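Local coordinates for protein CD180 antigen (Mus musculus, PDB 3T6Q) that may cooperate with MD-1 and TLR4 in the innate immune response of B-cells to bacterial lipopolysaccharide, leading to NF-kappa-B activation, at residues G464-L475 with L488-L499; S514-L523 with I538-Q549. All blocks are in the same frame, centred on the assembly; numbering follows the deposited sequence.

Contact 1. Residues G464-L475 with L488-L499; sequences GNIQKTNSLQTL and LSSIDQHAFTSL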
# COMPACT_ATOMS: atom_id res chain seq x y z
N GLY A 464 -57.54 -22.58 4.66
CA GLY A 464 -56.73 -22.50 3.42
C GLY A 464 -57.55 -22.41 2.15
O GLY A 464 -57.09 -22.78 1.08
N ASN A 465 -58.79 -21.95 2.27
CA ASN A 465 -59.65 -21.82 1.10
C ASN A 465 -60.10 -20.37 0.83
O ASN A 465 -60.65 -19.72 1.73
CB ASN A 465 -60.89 -22.69 1.23
CG ASN A 465 -61.78 -22.61 -0.00
OD1 ASN A 465 -61.34 -22.88 -1.12
ND2 ASN A 465 -63.04 -22.17 0.18
N ILE A 466 -59.94 -19.90 -0.41
CA ILE A 466 -60.53 -18.61 -0.78
C ILE A 466 -61.90 -18.88 -1.32
O ILE A 466 -62.04 -19.50 -2.37
CB ILE A 466 -59.70 -17.85 -1.83
CG1 ILE A 466 -58.21 -17.80 -1.40
CG2 ILE A 466 -60.25 -16.44 -1.98
CD1 ILE A 466 -57.36 -16.92 -2.32
N GLN A 467 -62.90 -18.41 -0.59
CA GLN A 467 -64.32 -18.57 -0.97
C GLN A 467 -64.73 -17.57 -2.02
O GLN A 467 -63.99 -16.63 -2.29
CB GLN A 467 -65.23 -18.42 0.24
CG GLN A 467 -65.35 -19.70 1.04
CD GLN A 467 -66.10 -19.52 2.34
OE1 GLN A 467 -65.69 -18.73 3.20
NE2 GLN A 467 -67.19 -20.25 2.50
N LYS A 468 -65.89 -17.81 -2.62
CA LYS A 468 -66.47 -16.87 -3.57
C LYS A 468 -66.58 -15.48 -2.93
O LYS A 468 -66.30 -14.49 -3.58
CB LYS A 468 -67.87 -17.36 -3.98
CG LYS A 468 -68.58 -16.43 -4.95
CD LYS A 468 -69.85 -17.08 -5.49
CE LYS A 468 -70.67 -16.06 -6.26
NZ LYS A 468 -71.37 -16.70 -7.41
N THR A 469 -66.97 -15.43 -1.66
CA THR A 469 -66.97 -14.14 -0.95
C THR A 469 -65.70 -14.02 -0.14
O THR A 469 -65.34 -14.91 0.66
CB THR A 469 -68.20 -13.94 -0.04
OG1 THR A 469 -68.19 -14.94 0.98
CG2 THR A 469 -69.48 -14.08 -0.84
N ASN A 470 -64.99 -12.93 -0.38
CA ASN A 470 -63.72 -12.70 0.30
C ASN A 470 -63.46 -11.17 0.34
O ASN A 470 -64.20 -10.39 -0.28
CB ASN A 470 -62.63 -13.49 -0.43
CG ASN A 470 -62.47 -13.08 -1.89
OD1 ASN A 470 -62.08 -11.93 -2.18
ND2 ASN A 470 -62.78 -13.99 -2.82
N SER A 471 -62.43 -10.73 1.07
CA SER A 471 -62.14 -9.28 1.12
C SER A 471 -61.75 -8.62 -0.21
O SER A 471 -61.88 -7.41 -0.35
CB SER A 471 -61.02 -9.00 2.11
OG SER A 471 -59.82 -9.55 1.58
N LEU A 472 -61.27 -9.42 -1.17
CA LEU A 472 -60.68 -8.89 -2.41
C LEU A 472 -61.68 -8.40 -3.43
O LEU A 472 -61.34 -7.60 -4.29
CB LEU A 472 -59.74 -9.92 -3.08
CG LEU A 472 -58.67 -10.56 -2.21
CD1 LEU A 472 -58.05 -11.73 -2.98
CD2 LEU A 472 -57.57 -9.55 -1.81
N GLN A 473 -62.91 -8.88 -3.35
CA GLN A 473 -63.89 -8.63 -4.41
C GLN A 473 -64.31 -7.13 -4.53
O GLN A 473 -64.93 -6.75 -5.51
CB GLN A 473 -65.11 -9.57 -4.28
CG GLN A 473 -64.80 -11.09 -4.35
CD GLN A 473 -64.89 -11.68 -5.76
OE1 GLN A 473 -64.24 -11.20 -6.68
NE2 GLN A 473 -65.67 -12.77 -5.92
N THR A 474 -63.94 -6.30 -3.55
CA THR A 474 -64.15 -4.84 -3.65
C THR A 474 -63.04 -4.06 -4.38
O THR A 474 -63.16 -2.85 -4.54
CB THR A 474 -64.34 -4.16 -2.25
OG1 THR A 474 -63.16 -4.34 -1.43
CG2 THR A 474 -65.58 -4.70 -1.53
N LEU A 475 -61.98 -4.75 -4.82
CA LEU A 475 -60.80 -4.05 -5.37
C LEU A 475 -60.83 -4.01 -6.92
O LEU A 475 -60.00 -4.61 -7.60
CB LEU A 475 -59.49 -4.69 -4.81
CG LEU A 475 -59.44 -4.64 -3.26
CD1 LEU A 475 -58.26 -5.46 -2.76
CD2 LEU A 475 -59.36 -3.21 -2.73
N LEU A 488 -52.28 -21.83 1.17
CA LEU A 488 -53.52 -22.02 0.44
C LEU A 488 -53.63 -23.45 -0.07
O LEU A 488 -52.70 -23.96 -0.70
CB LEU A 488 -53.62 -21.04 -0.75
CG LEU A 488 -53.89 -19.58 -0.38
CD1 LEU A 488 -53.89 -18.75 -1.67
CD2 LEU A 488 -55.20 -19.43 0.39
N SER A 489 -54.79 -24.05 0.16
CA SER A 489 -55.12 -25.35 -0.45
C SER A 489 -55.95 -25.21 -1.70
O SER A 489 -55.84 -26.01 -2.63
CB SER A 489 -55.91 -26.23 0.54
OG SER A 489 -55.03 -26.69 1.55
N SER A 490 -56.81 -24.19 -1.73
CA SER A 490 -57.79 -24.07 -2.83
C SER A 490 -58.26 -22.65 -2.97
O SER A 490 -58.24 -21.88 -2.01
CB SER A 490 -59.02 -24.98 -2.57
OG SER A 490 -59.47 -24.84 -1.22
N ILE A 491 -58.77 -22.35 -4.16
CA ILE A 491 -59.32 -21.05 -4.50
C ILE A 491 -60.59 -21.36 -5.27
O ILE A 491 -60.55 -22.04 -6.30
CB ILE A 491 -58.32 -20.22 -5.37
CG1 ILE A 491 -56.96 -20.08 -4.65
CG2 ILE A 491 -58.91 -18.83 -5.72
CD1 ILE A 491 -55.96 -19.24 -5.40
N ASP A 492 -61.72 -20.90 -4.76
CA ASP A 492 -62.97 -21.03 -5.47
C ASP A 492 -62.87 -20.46 -6.89
O ASP A 492 -62.23 -19.42 -7.09
CB ASP A 492 -64.08 -20.31 -4.68
CG ASP A 492 -65.46 -20.64 -5.20
OD1 ASP A 492 -66.07 -21.57 -4.66
OD2 ASP A 492 -65.91 -20.01 -6.17
N GLN A 493 -63.50 -21.09 -7.88
CA GLN A 493 -63.45 -20.61 -9.26
C GLN A 493 -63.97 -19.19 -9.48
O GLN A 493 -63.64 -18.56 -10.50
CB GLN A 493 -64.24 -21.54 -10.19
CG GLN A 493 -65.71 -21.70 -9.83
CD GLN A 493 -66.48 -22.44 -10.91
OE1 GLN A 493 -66.25 -22.24 -12.11
NE2 GLN A 493 -67.39 -23.29 -10.49
N HIS A 494 -64.81 -18.71 -8.56
CA HIS A 494 -65.39 -17.38 -8.65
C HIS A 494 -64.78 -16.42 -7.68
O HIS A 494 -65.29 -15.32 -7.52
CB HIS A 494 -66.94 -17.42 -8.48
CG HIS A 494 -67.64 -18.15 -9.60
ND1 HIS A 494 -67.55 -17.75 -10.89
CD2 HIS A 494 -68.41 -19.31 -9.59
CE1 HIS A 494 -68.25 -18.61 -11.67
NE2 HIS A 494 -68.77 -19.56 -10.87
N ALA A 495 -63.67 -16.81 -7.03
CA ALA A 495 -63.03 -15.96 -6.01
C ALA A 495 -62.53 -14.58 -6.47
O ALA A 495 -62.45 -13.64 -5.66
CB ALA A 495 -61.87 -16.70 -5.34
N PHE A 496 -62.16 -14.48 -7.73
CA PHE A 496 -61.49 -13.29 -8.26
C PHE A 496 -62.31 -12.68 -9.39
O PHE A 496 -61.79 -11.82 -10.11
CB PHE A 496 -60.12 -13.66 -8.84
CG PHE A 496 -59.13 -14.23 -7.85
CD1 PHE A 496 -59.12 -13.83 -6.50
CD2 PHE A 496 -58.19 -15.15 -8.29
CE1 PHE A 496 -58.17 -14.35 -5.62
CE2 PHE A 496 -57.23 -15.66 -7.41
CZ PHE A 496 -57.23 -15.26 -6.08
N THR A 497 -63.55 -13.14 -9.57
CA THR A 497 -64.38 -12.73 -10.72
C THR A 497 -64.62 -11.20 -10.85
O THR A 497 -64.69 -10.67 -11.96
CB THR A 497 -65.73 -13.49 -10.77
OG1 THR A 497 -65.51 -14.89 -10.56
CG2 THR A 497 -66.39 -13.32 -12.14
N SER A 498 -64.76 -10.50 -9.71
CA SER A 498 -64.94 -9.05 -9.73
C SER A 498 -63.65 -8.33 -10.10
O SER A 498 -63.68 -7.17 -10.50
CB SER A 498 -65.46 -8.55 -8.38
OG SER A 498 -64.62 -8.95 -7.32
N LEU A 499 -62.52 -9.02 -10.00
CA LEU A 499 -61.20 -8.40 -10.27
C LEU A 499 -60.82 -8.49 -11.74
O LEU A 499 -60.08 -9.39 -12.17
CB LEU A 499 -60.11 -9.04 -9.41
CG LEU A 499 -60.50 -9.02 -7.93
CD1 LEU A 499 -59.66 -10.03 -7.19
CD2 LEU A 499 -60.29 -7.62 -7.37
O HOH W 1 -67.20 -20.28 -2.02

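Contact 2. Residues S514-L523 with I538-Q549; sequences SSSIEALSHL and ILPSLLPILSQQ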
# COMPACT_ATOMS: atom_id res chain seq x y z
N SER A 514 -54.40 -28.17 -9.74
CA SER A 514 -54.62 -27.49 -11.02
C SER A 514 -55.96 -26.75 -11.11
O SER A 514 -56.07 -25.77 -11.86
CB SER A 514 -54.51 -28.50 -12.17
OG SER A 514 -55.60 -29.39 -12.06
N SER A 515 -56.99 -27.19 -10.38
CA SER A 515 -58.30 -26.50 -10.51
C SER A 515 -58.27 -25.02 -10.03
O SER A 515 -59.14 -24.24 -10.41
CB SER A 515 -59.44 -27.28 -9.86
OG SER A 515 -59.31 -27.30 -8.44
N SER A 516 -57.27 -24.63 -9.23
CA SER A 516 -57.03 -23.21 -8.92
C SER A 516 -56.96 -22.29 -10.16
O SER A 516 -57.32 -21.12 -10.09
CB SER A 516 -55.73 -23.06 -8.11
OG SER A 516 -54.56 -23.38 -8.90
N ILE A 517 -56.50 -22.84 -11.29
CA ILE A 517 -56.40 -22.12 -12.57
C ILE A 517 -57.77 -21.56 -13.03
O ILE A 517 -57.83 -20.49 -13.65
CB ILE A 517 -55.71 -23.02 -13.64
CG1 ILE A 517 -54.24 -23.26 -13.24
CG2 ILE A 517 -55.88 -22.43 -15.07
CD1 ILE A 517 -53.51 -24.40 -13.94
N GLU A 518 -58.85 -22.24 -12.66
CA GLU A 518 -60.24 -21.79 -12.95
C GLU A 518 -60.62 -20.42 -12.38
O GLU A 518 -61.57 -19.78 -12.85
CB GLU A 518 -61.27 -22.84 -12.51
CG GLU A 518 -62.65 -22.67 -13.13
CD GLU A 518 -62.70 -22.86 -14.64
OE1 GLU A 518 -63.57 -22.24 -15.28
OE2 GLU A 518 -61.89 -23.65 -15.20
N ALA A 519 -59.91 -19.98 -11.34
CA ALA A 519 -60.12 -18.67 -10.73
C ALA A 519 -59.60 -17.52 -11.61
O ALA A 519 -59.97 -16.37 -11.37
CB ALA A 519 -59.42 -18.64 -9.37
N LEU A 520 -58.76 -17.83 -12.61
CA LEU A 520 -58.21 -16.85 -13.56
C LEU A 520 -58.91 -16.90 -14.91
O LEU A 520 -58.41 -16.31 -15.87
CB LEU A 520 -56.70 -17.08 -13.75
CG LEU A 520 -56.12 -17.15 -12.32
CD1 LEU A 520 -55.07 -18.20 -12.05
CD2 LEU A 520 -55.82 -15.75 -11.80
N SER A 521 -60.05 -17.60 -15.00
CA SER A 521 -60.68 -17.87 -16.29
C SER A 521 -61.11 -16.62 -17.06
O SER A 521 -61.06 -16.62 -18.28
CB SER A 521 -61.88 -18.82 -16.16
OG SER A 521 -62.96 -18.18 -15.50
N HIS A 522 -61.53 -15.57 -16.36
CA HIS A 522 -61.99 -14.32 -16.97
C HIS A 522 -60.87 -13.38 -17.37
O HIS A 522 -61.14 -12.26 -17.83
CB HIS A 522 -62.91 -13.60 -15.98
CG HIS A 522 -62.22 -13.20 -14.67
ND1 HIS A 522 -61.73 -14.12 -13.81
CD2 HIS A 522 -61.94 -11.96 -14.12
CE1 HIS A 522 -61.18 -13.50 -12.74
NE2 HIS A 522 -61.30 -12.17 -12.93
N LEU A 523 -59.61 -13.78 -17.16
CA LEU A 523 -58.51 -12.84 -17.40
C LEU A 523 -57.69 -13.20 -18.61
O LEU A 523 -57.56 -14.38 -18.93
CB LEU A 523 -57.59 -12.76 -16.15
CG LEU A 523 -58.27 -12.21 -14.89
CD1 LEU A 523 -57.41 -12.58 -13.67
CD2 LEU A 523 -58.50 -10.69 -14.96
N ILE A 538 -52.92 -31.25 -15.37
CA ILE A 538 -53.72 -30.10 -15.81
C ILE A 538 -54.61 -30.58 -16.95
O ILE A 538 -54.15 -30.75 -18.07
CB ILE A 538 -52.81 -28.93 -16.25
CG1 ILE A 538 -51.91 -28.53 -15.07
CG2 ILE A 538 -53.60 -27.70 -16.75
CD1 ILE A 538 -50.78 -27.60 -15.50
N LEU A 539 -55.89 -30.75 -16.67
CA LEU A 539 -56.78 -31.36 -17.66
C LEU A 539 -57.05 -30.39 -18.78
O LEU A 539 -56.87 -29.17 -18.59
CB LEU A 539 -58.08 -31.83 -17.00
CG LEU A 539 -57.86 -33.09 -16.13
CD1 LEU A 539 -59.11 -33.32 -15.30
CD2 LEU A 539 -57.54 -34.35 -16.95
N PRO A 540 -57.47 -30.92 -19.96
CA PRO A 540 -57.64 -30.11 -21.16
C PRO A 540 -58.50 -28.89 -20.96
O PRO A 540 -58.19 -27.86 -21.54
CB PRO A 540 -58.31 -31.06 -22.19
CG PRO A 540 -58.25 -32.43 -21.59
CD PRO A 540 -57.58 -32.38 -20.25
N SER A 541 -59.58 -28.98 -20.17
CA SER A 541 -60.51 -27.83 -20.04
C SER A 541 -59.85 -26.59 -19.37
O SER A 541 -60.41 -25.49 -19.41
CB SER A 541 -61.77 -28.24 -19.27
OG SER A 541 -61.43 -28.66 -17.96
N LEU A 542 -58.70 -26.77 -18.74
CA LEU A 542 -57.94 -25.65 -18.17
C LEU A 542 -56.93 -25.02 -19.16
O LEU A 542 -56.43 -23.92 -18.93
CB LEU A 542 -57.20 -26.09 -16.90
CG LEU A 542 -58.05 -26.71 -15.80
CD1 LEU A 542 -57.11 -27.30 -14.77
CD2 LEU A 542 -58.96 -25.65 -15.21
N LEU A 543 -56.63 -25.72 -20.24
CA LEU A 543 -55.60 -25.26 -21.17
C LEU A 543 -55.98 -23.95 -21.89
O LEU A 543 -55.10 -23.11 -22.12
CB LEU A 543 -55.20 -26.36 -22.16
CG LEU A 543 -54.65 -27.62 -21.48
CD1 LEU A 543 -54.44 -28.71 -22.55
CD2 LEU A 543 -53.34 -27.29 -20.76
N PRO A 544 -57.27 -23.77 -22.22
CA PRO A 544 -57.58 -22.48 -22.84
C PRO A 544 -57.31 -21.31 -21.88
O PRO A 544 -56.98 -20.20 -22.33
CB PRO A 544 -59.06 -22.59 -23.19
CG PRO A 544 -59.33 -24.05 -23.28
CD PRO A 544 -58.44 -24.68 -22.24
N ILE A 545 -57.44 -21.56 -20.57
CA ILE A 545 -57.20 -20.50 -19.60
C ILE A 545 -55.72 -20.12 -19.62
O ILE A 545 -55.39 -18.94 -19.67
CB ILE A 545 -57.68 -20.86 -18.17
CG1 ILE A 545 -59.20 -21.06 -18.19
CG2 ILE A 545 -57.25 -19.77 -17.16
CD1 ILE A 545 -59.76 -21.79 -16.99
N LEU A 546 -54.84 -21.13 -19.57
CA LEU A 546 -53.40 -20.93 -19.76
C LEU A 546 -53.02 -20.21 -21.07
O LEU A 546 -52.15 -19.33 -21.05
CB LEU A 546 -52.70 -22.28 -19.67
CG LEU A 546 -52.80 -22.91 -18.27
CD1 LEU A 546 -51.91 -24.14 -18.21
CD2 LEU A 546 -52.35 -21.90 -17.21
N SER A 547 -53.66 -20.59 -22.19
CA SER A 547 -53.39 -19.98 -23.50
C SER A 547 -53.65 -18.48 -23.54
O SER A 547 -52.95 -17.76 -24.23
CB SER A 547 -54.24 -20.67 -24.58
OG SER A 547 -53.67 -21.93 -24.87
N GLN A 548 -54.68 -18.05 -22.82
CA GLN A 548 -55.06 -16.63 -22.69
C GLN A 548 -54.00 -15.74 -22.05
O GLN A 548 -54.03 -14.53 -22.25
CB GLN A 548 -56.30 -16.49 -21.81
CG GLN A 548 -57.58 -16.95 -22.45
CD GLN A 548 -58.70 -17.11 -21.45
OE1 GLN A 548 -58.70 -16.53 -20.35
NE2 GLN A 548 -59.69 -17.91 -21.82
N GLN A 549 -53.09 -16.32 -21.25
CA GLN A 549 -52.14 -15.52 -20.47
C GLN A 549 -50.84 -15.24 -21.19
O GLN A 549 -50.52 -15.90 -22.19
CB GLN A 549 -51.84 -16.20 -19.08
CG GLN A 549 -53.08 -16.73 -18.36
CD GLN A 549 -54.28 -15.77 -18.36
OE1 GLN A 549 -55.42 -16.20 -18.17
NE2 GLN A 549 -54.02 -14.49 -18.52
O HOH W 2 -57.01 -30.60 -13.97

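Contact 1. Residues G464-L475 with L488-L499
The carbonyl oxygen of G464 is gripped by two successive amides of the next repeat: S489 N meets it at 2.8 Å in the carbonyl plane, on a lone pair, while S490 N, at 3.2 Å, arrives closer to the direction of the C=O bond. From here 465-466 and 490-491 run as a short parallel pair, I466 N donating to S490 O and I466 O receiving D492 N at 2.8 Å. The two strands belong to LRR 16 and LRR 17, so the pairing joins the same part of consecutive turns of the leucine-rich-repeat solenoid.

Beyond the strands the polar work passes to amide side chains. N470 is held flat by both hydrogens of ND2, which go to its own segment's Q467 O and, across the contact, to A495 O at 2.9 Å, the latter nearly straight (170°) and within the amide plane. Its OD1 accepts from L472 N in an Asx turn, which leaves little freedom to rotate. In one of its two conformers Q473, bent at chi2 (-92°), folds its amide back toward 494-498; placed so, OE1 would accept from S498 N, and NE2 would bond K468 O and, weakly, H494 O. A water joins K468 N to D492 OD1, the second bond being weak.

On the apolar side of the strand pair, I466 packs between the two segments. Its CG2 touches A495 CB at 3.7 Å, and CD1 reaches the side chains of L488, I491 and F496. L472 lies alongside F496, CD1 to CE1 3.7 Å. Inward, L472 also packs on L454 of strand 453-455, and both L472 and F496 rest on L481 of strand 480-482.

Contact 2. Residues S514-L523 with I538-Q549
I517 and I545 make the tight centre of this contact, their CG2 methyls 3.6 Å apart with the side chains crossing at a slant. With CG1 anti to the carbonyl carbon (chi1 -67° in I517, -63° in I545), CG2 is left anti to the backbone N in both, which turns the two CG2 methyls toward each other. I545 CG2 also sits 3.6 Å from I517 O, and L542 CB and L546 CD2 close round the same I517 methyl. At the far end of I517, CD1 approaches I538 CG2 more loosely, at 4.3 Å.

The two segments occupy equivalent places in LRR 18 and LRR 19, on the convex side of the solenoid: 514-519 is a 3-10 segment, and its neighbour passes from a 3-10 turn at 540-542 into the short helix 543-547. Their packing is thus one step in the stacking of successive repeats, made by aliphatic side chains without a clear direct hydrogen bond between the segments.

Toward the outside the fit changes character. In one of its two conformers E518, bent at chi2 (65°), swings its carboxylate across the aliphatic edge, bringing OE2 near I545 CD1 and L542 CD2, while S521 CB touches the same I545 methyl. At S514 a water spans the segments, 2.7 Å from S514 OG and accepting from L539 N at 2.9 Å; S514 CB meanwhile rests on I538 CG1 and L542 CD1. By the other end of the contact, the Q548 and Q549 side chains gather near L523 O. Helix 566-574, which follows strands 551-553 and 559-560, lies against 538-549: F568 packs against I538 and L543, and W571 against L546.

In the fold
Contacts 1 and 2 follow one another along the solenoid, with centres about 15 Å apart, and each joins two consecutive repeats. Contact 1 is the more polar and only partly buried: paired strands and amide side chains bond to backbone groups beside an apolar layer centred on I466, L472 and F496. Contact 2 is mostly buried and rests on aliphatic packing between short helical segments, with water and a carboxylate at its margin. They meet where 488-499 faces 514-523: H522 NE2 probably forms a hydrogen bond with L499 O, L523 CD2 packs near that same oxygen, and Q493 CB touches E518 CG. Segment 488-499 thus faces both 464-475 and 514-523.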